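Local coordinates for D-glyceraldehyde dehydrogenase (NADP(+)) (Thermoplasma acidophilum, PDB 5IZD), which oxidises D-glyceraldehyde to (R)-glycerate with NADP(+) and water in the non-phosphorylated Entner-Doudoroff pathway, working as a homotetramer, at residues L266-W271 / A410-T415; N419-A424 / L433-P438; D43-A48 / N199-R204. All blocks are in the same frame, centred on the assembly; numbering follows the deposited sequence.

Contact 1: L266-W271 / A410-T415; sequences LKTLLW and ASYLFT
With CG set anti to the carbonyl carbon in both Y412 (chi1 -58°) and F414 (chi1 -79°), two rings from alternate positions of strand 410-414 lean over to helix 262-274, where T268 and W271 receive them. W271 reaches back because its own CG stands anti to the backbone N (chi1 179°): its CB leaves the helix at a tangent to the strand, and the ring end turns back to it. T268 meets the far end of F414, obliquely to the ring: CZ of F414 lies 3.1 Å from OG1 of T268 and 3.4 Å from T268 CB, so the tip of the ring is pressed close against the root of the threonine rather than against its methyl alone. The hydroxyl keeps its polar bond within its own helix, to O of N264, and meets F414 by van der Waals contact. CG2 of T268 lies against the same ring, 3.7 Å from F414 CZ, and touches the tyrosine only loosely, 4.4 Å from Y412 CD2. W271 and Y412 cross at about a right angle; OH of Y412 comes to the indole edge in its plane, 3.4 Å from W271 CZ3, while the carbon CZ of Y412 stays 4.1 Å from the same atom. That phenol is hydrogen-bonded to O of I282, a bond that helps fix the ring's reach. No hydrogen bond links the two segments, whose axes run nearly antiparallel 10.3 Å apart. Helix 262-274 thus packs on one face of the mixed sheet in which strand 410-414 lies between strands 252-256 and 432-435; F254 and Y434 flank Y412, helix 294-305 receives L266 and L269, and L482 and I484 of a second subunit pack on T268 and W271.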
loop_
_atom_site.group_PDB
_atom_site.type_symbol
_atom_site.label_atom_id
_atom_site.label_comp_id
_atom_site.label_asym_id
_atom_site.label_seq_id
_atom_site.Cartn_x
_atom_site.Cartn_y
_atom_site.Cartn_z
ATOM N N LEU A 266 27.317 8.369 -25.371
ATOM C CA LEU A 266 28.612 8.992 -25.051
ATOM C C LEU A 266 28.533 10.036 -23.936
ATOM O O LEU A 266 29.373 10.050 -23.071
ATOM C CB LEU A 266 29.282 9.588 -26.291
ATOM C CG LEU A 266 29.801 8.526 -27.239
ATOM C CD1 LEU A 266 30.035 9.071 -28.658
ATOM C CD2 LEU A 266 31.053 7.900 -26.656
ATOM N N LYS A 267 27.523 10.898 -23.976
ATOM C CA LYS A 267 27.328 11.872 -22.924
ATOM C C LYS A 267 27.123 11.191 -21.581
ATOM O O LYS A 267 27.740 11.580 -20.569
ATOM C CB LYS A 267 26.096 12.702 -23.177
ATOM C CG LYS A 267 26.294 13.837 -24.141
ATOM C CD LYS A 267 24.963 14.590 -24.267
ATOM C CE LYS A 267 25.083 15.721 -25.262
ATOM N NZ LYS A 267 23.731 16.253 -25.573
ATOM N N THR A 268 26.234 10.194 -21.569
ATOM C CA THR A 268 25.963 9.432 -20.367
ATOM C C THR A 268 27.207 8.654 -19.870
ATOM O O THR A 268 27.411 8.542 -18.655
ATOM C CB THR A 268 24.791 8.457 -20.561
ATOM O OG1 THR A 268 23.653 9.163 -21.103
ATOM C CG2 THR A 268 24.447 7.753 -19.263
ATOM N N LEU A 269 27.985 8.085 -20.793
ATOM C CA LEU A 269 29.188 7.354 -20.405
ATOM C C LEU A 269 30.242 8.286 -19.802
ATOM O O LEU A 269 30.909 7.920 -18.839
ATOM C CB LEU A 269 29.813 6.615 -21.587
ATOM C CG LEU A 269 31.040 5.771 -21.255
ATOM C CD1 LEU A 269 30.698 4.693 -20.231
ATOM C CD2 LEU A 269 31.552 5.148 -22.552
ATOM N N LEU A 270 30.380 9.484 -20.355
ATOM C CA LEU A 270 31.292 10.470 -19.741
ATOM C C LEU A 270 30.896 10.721 -18.295
ATOM O O LEU A 270 31.761 10.755 -17.396
ATOM C CB LEU A 270 31.300 11.776 -20.521
ATOM C CG LEU A 270 32.099 11.814 -21.829
ATOM C CD1 LEU A 270 31.791 13.129 -22.567
ATOM C CD2 LEU A 270 33.595 11.713 -21.549
ATOM N N TRP A 271 29.602 10.934 -18.086
ATOM C CA TRP A 271 29.054 11.071 -16.738
ATOM C C TRP A 271 29.318 9.813 -15.870
ATOM O O TRP A 271 29.951 9.897 -14.790
ATOM C CB TRP A 271 27.554 11.393 -16.746
ATOM C CG TRP A 271 27.067 11.487 -15.353
ATOM C CD1 TRP A 271 27.098 12.596 -14.540
ATOM C CD2 TRP A 271 26.516 10.428 -14.564
ATOM N NE1 TRP A 271 26.625 12.278 -13.298
ATOM C CE2 TRP A 271 26.287 10.947 -13.279
ATOM C CE3 TRP A 271 26.244 9.074 -14.803
ATOM C CZ2 TRP A 271 25.768 10.175 -12.260
ATOM C CZ3 TRP A 271 25.744 8.293 -13.751
ATOM C CH2 TRP A 271 25.511 8.854 -12.518
ATOM N N ALA A 410 23.945 -0.988 -10.005
ATOM C CA ALA A 410 23.463 -0.232 -11.176
ATOM C C ALA A 410 23.863 -0.845 -12.496
ATOM O O ALA A 410 24.741 -1.708 -12.552
ATOM C CB ALA A 410 23.988 1.183 -11.115
ATOM N N SER A 411 23.205 -0.375 -13.550
ATOM C CA SER A 411 23.446 -0.825 -14.897
ATOM C C SER A 411 22.824 0.212 -15.855
ATOM O O SER A 411 21.970 0.999 -15.417
ATOM C CB SER A 411 22.836 -2.242 -15.110
ATOM O OG SER A 411 21.433 -2.189 -14.970
ATOM N N TYR A 412 23.301 0.227 -17.108
ATOM C CA TYR A 412 22.955 1.238 -18.116
ATOM C C TYR A 412 22.721 0.561 -19.446
ATOM O O TYR A 412 23.484 -0.332 -19.825
ATOM C CB TYR A 412 24.055 2.316 -18.286
ATOM C CG TYR A 412 24.374 3.045 -16.993
ATOM C CD1 TYR A 412 25.285 2.528 -16.118
ATOM C CD2 TYR A 412 23.767 4.252 -16.673
ATOM C CE1 TYR A 412 25.602 3.182 -14.919
ATOM C CE2 TYR A 412 24.045 4.913 -15.442
ATOM C CZ TYR A 412 24.950 4.366 -14.568
ATOM O OH TYR A 412 25.203 4.934 -13.348
ATOM N N LEU A 413 21.708 1.010 -20.166
ATOM C CA LEU A 413 21.367 0.410 -21.469
ATOM C C LEU A 413 20.961 1.504 -22.451
ATOM O O LEU A 413 20.068 2.272 -22.118
ATOM C CB LEU A 413 20.177 -0.542 -21.266
ATOM C CG LEU A 413 19.536 -1.157 -22.522
ATOM C CD1 LEU A 413 20.523 -2.017 -23.287
ATOM C CD2 LEU A 413 18.295 -1.950 -22.103
ATOM N N PHE A 414 21.531 1.541 -23.645
ATOM C CA PHE A 414 21.110 2.458 -24.674
ATOM C C PHE A 414 20.615 1.682 -25.874
ATOM O O PHE A 414 21.362 0.918 -26.468
ATOM C CB PHE A 414 22.240 3.415 -25.060
ATOM C CG PHE A 414 22.394 4.536 -24.069
ATOM C CD1 PHE A 414 22.934 4.292 -22.825
ATOM C CD2 PHE A 414 21.867 5.792 -24.339
ATOM C CE1 PHE A 414 22.979 5.298 -21.861
ATOM C CE2 PHE A 414 21.919 6.806 -23.398
ATOM C CZ PHE A 414 22.450 6.545 -22.151
ATOM N N THR A 415 19.353 1.880 -26.219
ATOM C CA THR A 415 18.734 1.207 -27.332
ATOM C C THR A 415 17.413 1.890 -27.615
ATOM O O THR A 415 16.874 2.531 -26.719
ATOM C CB THR A 415 18.378 -0.280 -26.982
ATOM O OG1 THR A 415 17.892 -0.966 -28.138
ATOM C CG2 THR A 415 17.313 -0.386 -25.908
#

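Contact 2: N419-A424 / L433-P438; sequences NIIFEA and LYVNMP
The beta-alpha-beta unit made by strand 410-414, helix 418-427 and strand 432-435 is closed here, where the connecting helix lies against the second of its two parallel strands. I421 and A424, one helical turn apart, face V435 and L433, alternate residues of the strand, so the chains run past each other in opposite senses: I421 pairs with V435 and A424 with L433. The main touch is between branched side chains that cross at a slant. CG1 of V435, anti to its backbone N (chi1 177°), projects into the fork of I421 and lies 3.8 Å from CG1 of I421, with CG2 and CD1 of that isoleucine each 4.1 Å from it. One methyl thus meets three carbons of the isoleucine. Beyond it, CD1 of I421 comes within 4.3 Å of ND2 of N436, an amide whose nitrogen is hydrogen-bonded to O of T415. At the other end CD2 of L433 lies beside the last residue of the segment, 4.1 Å from CB of A424 and 3.9 Å from its O, so this methyl touches both the alanine CB and the carbonyl oxygen. The contact is mainly aliphatic packing; no hydrogen bond crosses it. Strand 432-435 is the outermost strand of its sheet within the chain, yet it pairs in parallel with a strand of a second subunit, whose I473 packs on L433 and V435. L413 of strand 410-414 also packs on A424, and helix 395-403 meets the helix through Y399 on A424 and V395 on I420.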
loop_
_atom_site.group_PDB
_atom_site.type_symbol
_atom_site.label_atom_id
_atom_site.label_comp_id
_atom_site.label_asym_id
_atom_site.label_seq_id
_atom_site.Cartn_x
_atom_site.Cartn_y
_atom_site.Cartn_z
ATOM N N ASN A 419 11.335 -3.986 -27.238
ATOM C CA ASN A 419 11.357 -5.354 -26.746
ATOM C C ASN A 419 12.567 -5.635 -25.895
ATOM O O ASN A 419 12.459 -6.370 -24.934
ATOM C CB ASN A 419 11.245 -6.320 -27.901
ATOM C CG ASN A 419 9.922 -6.159 -28.639
ATOM O OD1 ASN A 419 8.912 -5.724 -28.057
ATOM N ND2 ASN A 419 9.941 -6.440 -29.910
ATOM N N ILE A 420 13.681 -5.021 -26.223
ATOM C CA ILE A 420 14.873 -5.153 -25.394
ATOM C C ILE A 420 14.677 -4.422 -24.081
ATOM O O ILE A 420 14.962 -5.002 -23.054
ATOM C CB ILE A 420 16.124 -4.650 -26.112
ATOM C CG1 ILE A 420 16.366 -5.508 -27.359
ATOM C CG2 ILE A 420 17.320 -4.708 -25.172
ATOM C CD1 ILE A 420 17.557 -5.017 -28.188
ATOM N N ILE A 421 14.125 -3.204 -24.106
ATOM C CA ILE A 421 13.886 -2.419 -22.901
ATOM C C ILE A 421 12.964 -3.126 -21.864
ATOM O O ILE A 421 13.312 -3.261 -20.689
ATOM C CB ILE A 421 13.312 -1.001 -23.212
ATOM C CG1 ILE A 421 14.354 -0.099 -23.914
ATOM C CG2 ILE A 421 12.847 -0.309 -21.924
ATOM C CD1 ILE A 421 13.758 1.084 -24.667
ATOM N N PHE A 422 11.778 -3.548 -22.295
ATOM C CA PHE A 422 10.856 -4.249 -21.394
ATOM C C PHE A 422 11.392 -5.613 -20.943
ATOM O O PHE A 422 11.216 -6.022 -19.793
ATOM C CB PHE A 422 9.476 -4.405 -22.059
ATOM C CG PHE A 422 8.739 -3.110 -22.216
ATOM C CD1 PHE A 422 8.253 -2.430 -21.099
ATOM C CD2 PHE A 422 8.529 -2.559 -23.451
ATOM C CE1 PHE A 422 7.553 -1.228 -21.224
ATOM C CE2 PHE A 422 7.830 -1.371 -23.579
ATOM C CZ PHE A 422 7.339 -0.705 -22.471
ATOM N N GLU A 423 12.050 -6.331 -21.832
ATOM C CA GLU A 423 12.618 -7.613 -21.459
ATOM C C GLU A 423 13.801 -7.478 -20.476
ATOM O O GLU A 423 13.872 -8.216 -19.497
ATOM C CB GLU A 423 13.023 -8.410 -22.724
ATOM C CG GLU A 423 13.573 -9.801 -22.386
ATOM C CD GLU A 423 13.930 -10.616 -23.586
ATOM O OE1 GLU A 423 13.162 -11.583 -23.742
ATOM O OE2 GLU A 423 14.899 -10.287 -24.344
ATOM N N ALA A 424 14.725 -6.564 -20.772
ATOM C CA ALA A 424 15.865 -6.248 -19.847
ATOM C C ALA A 424 15.433 -5.812 -18.463
ATOM O O ALA A 424 16.119 -6.079 -17.503
ATOM C CB ALA A 424 16.748 -5.160 -20.430
ATOM N N LEU A 433 18.444 -0.136 -13.341
ATOM C CA LEU A 433 18.729 -0.117 -14.761
ATOM C C LEU A 433 18.382 1.283 -15.288
ATOM O O LEU A 433 17.238 1.693 -15.222
ATOM C CB LEU A 433 17.986 -1.248 -15.493
ATOM C CG LEU A 433 18.101 -1.280 -17.016
ATOM C CD1 LEU A 433 19.502 -1.570 -17.524
ATOM C CD2 LEU A 433 17.106 -2.280 -17.573
ATOM N N TYR A 434 19.363 1.999 -15.810
ATOM C CA TYR A 434 19.187 3.298 -16.420
ATOM C C TYR A 434 19.124 3.112 -17.948
ATOM O O TYR A 434 20.069 2.650 -18.616
ATOM C CB TYR A 434 20.342 4.263 -16.003
ATOM C CG TYR A 434 20.356 4.594 -14.520
ATOM C CD1 TYR A 434 19.572 5.628 -13.996
ATOM C CD2 TYR A 434 21.174 3.879 -13.630
ATOM C CE1 TYR A 434 19.563 5.919 -12.634
ATOM C CE2 TYR A 434 21.183 4.166 -12.269
ATOM C CZ TYR A 434 20.349 5.169 -11.777
ATOM O OH TYR A 434 20.363 5.451 -10.421
ATOM N N VAL A 435 17.990 3.487 -18.509
ATOM C CA VAL A 435 17.672 3.232 -19.902
ATOM C C VAL A 435 17.624 4.562 -20.598
ATOM O O VAL A 435 16.728 5.351 -20.348
ATOM C CB VAL A 435 16.284 2.557 -20.033
ATOM C CG1 VAL A 435 15.942 2.358 -21.503
ATOM C CG2 VAL A 435 16.247 1.233 -19.274
ATOM N N ASN A 436 18.598 4.778 -21.483
ATOM C CA ASN A 436 18.745 5.977 -22.314
ATOM C C ASN A 436 18.873 7.255 -21.488
ATOM O O ASN A 436 18.458 8.340 -21.902
ATOM C CB ASN A 436 17.634 6.068 -23.368
ATOM C CG ASN A 436 17.642 4.885 -24.302
ATOM O OD1 ASN A 436 18.692 4.415 -24.803
ATOM N ND2 ASN A 436 16.480 4.398 -24.557
ATOM N N MET A 437 19.508 7.123 -20.336
ATOM C CA MET A 437 19.709 8.264 -19.457
ATOM C C MET A 437 20.752 7.943 -18.395
ATOM O O MET A 437 20.993 6.796 -18.112
ATOM C CB MET A 437 18.410 8.656 -18.766
ATOM C CG MET A 437 17.818 7.622 -17.807
ATOM S SD MET A 437 16.310 8.209 -16.958
ATOM C CE MET A 437 17.053 9.081 -15.563
ATOM N N PRO A 438 21.411 8.992 -17.834
ATOM C CA PRO A 438 22.326 8.772 -16.725
ATOM C C PRO A 438 21.611 8.624 -15.394
ATOM O O PRO A 438 20.418 8.844 -15.269
ATOM C CB PRO A 438 23.142 10.090 -16.699
ATOM C CG PRO A 438 22.135 11.122 -17.096
ATOM C CD PRO A 438 21.306 10.431 -18.170
#

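Contact 3: D43-A48 / N199-R204; sequences DRAIDA and NFITGR. With NAP (NADP nicotinamide-adenine-dinucleotide phosphate), chain I.
A45 sets its methyl against the side chains of N199 and I201, alternate residues on one side of the chain leaving strand 198-200: CB of A45 is 3.9 Å from CB of N199 and 4.0 Å from CG1 of I201. The backbones come near each other here, CA of A45 lying 5.9 Å from CA of N199, a close approach consistent with the small side chain of A45. One turn on, CB of A48 rests 3.7 Å from OD1 of N199. The amide lies beside the helix, with its ND2 3.5 Å from O of A45, but its bonds run to other partners: OD1 accepts from N of D8, and ND2 donates to O of G196. The buried amide is thereby tied down at both ends. Farther along, the chain turns to the cofactor: CA of R204 comes within 3.4 Å of O1X, on the 2'-phosphate of NADP, and R204 is the N-cap of helix 205-214, whose G205 N is hydrogen-bonded to the cofactor. Helix 39-77 packs near the edge of the cofactor-binding sheet, where strand 198-200 pairs in parallel with strand 168-172, and I7 of strand 2-7 touches R44 and I201.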
loop_
_atom_site.group_PDB
_atom_site.type_symbol
_atom_site.label_atom_id
_atom_site.label_comp_id
_atom_site.label_asym_id
_atom_site.label_seq_id
_atom_site.Cartn_x
_atom_site.Cartn_y
_atom_site.Cartn_z
ATOM N N ASP A 43 30.437 4.560 24.051
ATOM C CA ASP A 43 29.489 4.261 25.133
ATOM C C ASP A 43 28.651 5.469 25.578
ATOM O O ASP A 43 27.428 5.344 25.605
ATOM C CB ASP A 43 30.182 3.603 26.326
ATOM C CG ASP A 43 30.583 2.163 26.043
ATOM O OD1 ASP A 43 30.170 1.576 25.046
ATOM O OD2 ASP A 43 31.354 1.586 26.821
ATOM N N ARG A 44 29.260 6.613 25.895
ATOM C CA ARG A 44 28.464 7.784 26.280
ATOM C C ARG A 44 27.496 8.202 25.180
ATOM O O ARG A 44 26.346 8.574 25.474
ATOM C CB ARG A 44 29.297 9.012 26.654
ATOM C CG ARG A 44 30.025 8.927 27.978
ATOM C CD ARG A 44 30.388 10.297 28.581
ATOM N NE ARG A 44 30.837 11.326 27.632
ATOM C CZ ARG A 44 32.038 11.371 27.032
ATOM N NH1 ARG A 44 32.981 10.417 27.235
ATOM N NH2 ARG A 44 32.302 12.385 26.198
ATOM N N ALA A 45 27.952 8.127 23.918
ATOM C CA ALA A 45 27.115 8.529 22.802
ATOM C C ALA A 45 25.908 7.597 22.640
ATOM O O ALA A 45 24.793 8.080 22.520
ATOM C CB ALA A 45 27.931 8.647 21.519
ATOM N N ILE A 46 26.131 6.283 22.662
ATOM C CA ILE A 46 25.059 5.309 22.573
ATOM C C ILE A 46 24.110 5.409 23.760
ATOM O O ILE A 46 22.898 5.358 23.578
ATOM C CB ILE A 46 25.603 3.871 22.397
ATOM C CG1 ILE A 46 26.152 3.696 20.981
ATOM C CG2 ILE A 46 24.520 2.824 22.649
ATOM C CD1 ILE A 46 27.038 2.486 20.848
ATOM N N ASP A 47 24.661 5.527 24.963
ATOM C CA ASP A 47 23.873 5.845 26.199
ATOM C C ASP A 47 23.024 7.125 26.133
ATOM O O ASP A 47 21.853 7.091 26.505
ATOM C CB ASP A 47 24.742 5.851 27.461
ATOM C CG ASP A 47 25.255 4.450 27.832
ATOM O OD1 ASP A 47 24.889 3.412 27.232
ATOM O OD2 ASP A 47 26.081 4.352 28.721
ATOM N N ALA A 48 23.572 8.204 25.605
ATOM C CA ALA A 48 22.747 9.395 25.328
ATOM C C ALA A 48 21.573 9.103 24.322
ATOM O O ALA A 48 20.448 9.518 24.555
ATOM C CB ALA A 48 23.595 10.534 24.825
ATOM N N ASN A 199 24.108 12.097 17.853
ATOM C CA ASN A 199 25.488 12.104 18.359
ATOM C C ASN A 199 26.454 11.856 17.201
ATOM O O ASN A 199 26.155 11.077 16.294
ATOM C CB ASN A 199 25.682 11.059 19.453
ATOM C CG ASN A 199 24.650 11.185 20.559
ATOM O OD1 ASN A 199 24.888 11.876 21.574
ATOM N ND2 ASN A 199 23.502 10.586 20.370
ATOM N N PHE A 200 27.648 12.467 17.309
ATOM C CA PHE A 200 28.642 12.532 16.252
ATOM C C PHE A 200 29.957 12.063 16.825
ATOM O O PHE A 200 30.500 12.682 17.770
ATOM C CB PHE A 200 28.779 13.972 15.757
ATOM C CG PHE A 200 29.763 14.159 14.623
ATOM C CD1 PHE A 200 29.520 13.627 13.368
ATOM C CD2 PHE A 200 30.943 14.849 14.819
ATOM C CE1 PHE A 200 30.413 13.839 12.319
ATOM C CE2 PHE A 200 31.860 15.048 13.763
ATOM C CZ PHE A 200 31.581 14.522 12.505
ATOM N N ILE A 201 30.451 10.973 16.258
ATOM C CA ILE A 201 31.650 10.296 16.719
ATOM C C ILE A 201 32.569 10.095 15.511
ATOM O O ILE A 201 32.174 9.453 14.500
ATOM C CB ILE A 201 31.294 8.918 17.297
ATOM C CG1 ILE A 201 30.647 9.057 18.662
ATOM C CG2 ILE A 201 32.536 8.037 17.422
ATOM C CD1 ILE A 201 31.599 9.489 19.756
ATOM N N THR A 202 33.793 10.598 15.610
ATOM C CA THR A 202 34.800 10.398 14.594
ATOM C C THR A 202 35.879 9.502 15.222
ATOM O O THR A 202 36.052 9.462 16.445
ATOM C CB THR A 202 35.471 11.739 14.108
ATOM O OG1 THR A 202 36.034 12.469 15.208
ATOM C CG2 THR A 202 34.444 12.630 13.332
ATOM N N GLY A 203 36.599 8.809 14.357
ATOM C CA GLY A 203 37.649 7.887 14.731
ATOM C C GLY A 203 37.703 6.795 13.693
ATOM O O GLY A 203 36.671 6.504 13.006
ATOM N N ARG A 204 38.864 6.171 13.581
ATOM C CA ARG A 204 39.124 5.168 12.559
ATOM C C ARG A 204 38.259 3.923 12.807
ATOM O O ARG A 204 38.141 3.433 13.955
ATOM C CB ARG A 204 40.611 4.781 12.482
ATOM C CG ARG A 204 41.596 5.947 12.323
HETATM P PA NAP I . 34.822 1.636 4.002
HETATM O O1A NAP I . 36.028 1.078 4.692
HETATM O O2A NAP I . 33.726 0.675 3.592
HETATM O O5B NAP I . 34.202 2.820 4.943
HETATM C C5B NAP I . 32.793 3.098 5.101
HETATM C C4B NAP I . 32.480 3.489 6.558
HETATM O O4B NAP I . 32.632 2.343 7.417
HETATM C C3B NAP I . 33.457 4.542 7.119
HETATM O O3B NAP I . 32.757 5.385 8.073
HETATM C C2B NAP I . 34.491 3.701 7.815
HETATM O O2B NAP I . 35.290 4.420 8.749
HETATM C C1B NAP I . 33.623 2.645 8.445
HETATM N N9A NAP I . 34.316 1.419 8.866
HETATM C C8A NAP I . 35.513 0.927 8.444
HETATM N N7A NAP I . 35.833 -0.193 9.056
HETATM C C5A NAP I . 34.745 -0.443 9.900
HETATM C C6A NAP I . 34.469 -1.474 10.799
HETATM N N6A NAP I . 35.292 -2.510 10.998
HETATM N N1A NAP I . 33.308 -1.430 11.486
HETATM C C2A NAP I . 32.484 -0.381 11.309
HETATM N N3A NAP I . 32.680 0.655 10.482
HETATM C C4A NAP I . 33.839 0.546 9.795
HETATM O O3 NAP I . 35.334 2.415 2.717
HETATM P PN NAP I . 36.825 2.641 2.152
HETATM O O1N NAP I . 37.631 3.478 3.129
HETATM O O2N NAP I . 36.752 3.258 0.777
HETATM O O5D NAP I . 37.428 1.216 2.068
HETATM P P2B NAP I . 36.858 4.780 8.342
HETATM O O1X NAP I . 37.461 5.470 9.576
HETATM O O2X NAP I . 36.837 5.707 7.221
HETATM O O3X NAP I . 37.604 3.523 8.045
#

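How the contacts relate
All three are mainly buried contacts between a helix and a strand or the loop that follows it, without a cross-segment hydrogen bond. Contacts 1 and 2 share one sheet: strands 410-414 and 432-435 are neighbours, joined by probable backbone hydrogen bonds from L413 N to Y434 O and from Y434 N to S411 O, and their centres lie 10 Å apart. Both also reach the second subunit. Contact 1 is chiefly aromatic, contact 2 aliphatic, and contact 3 combines small methyls with an amide bonded to other parts of the chain. Contact 3 stands apart, on the opposite side of the chain's centre, meets no other subunit and alone continues into the NADP pocket.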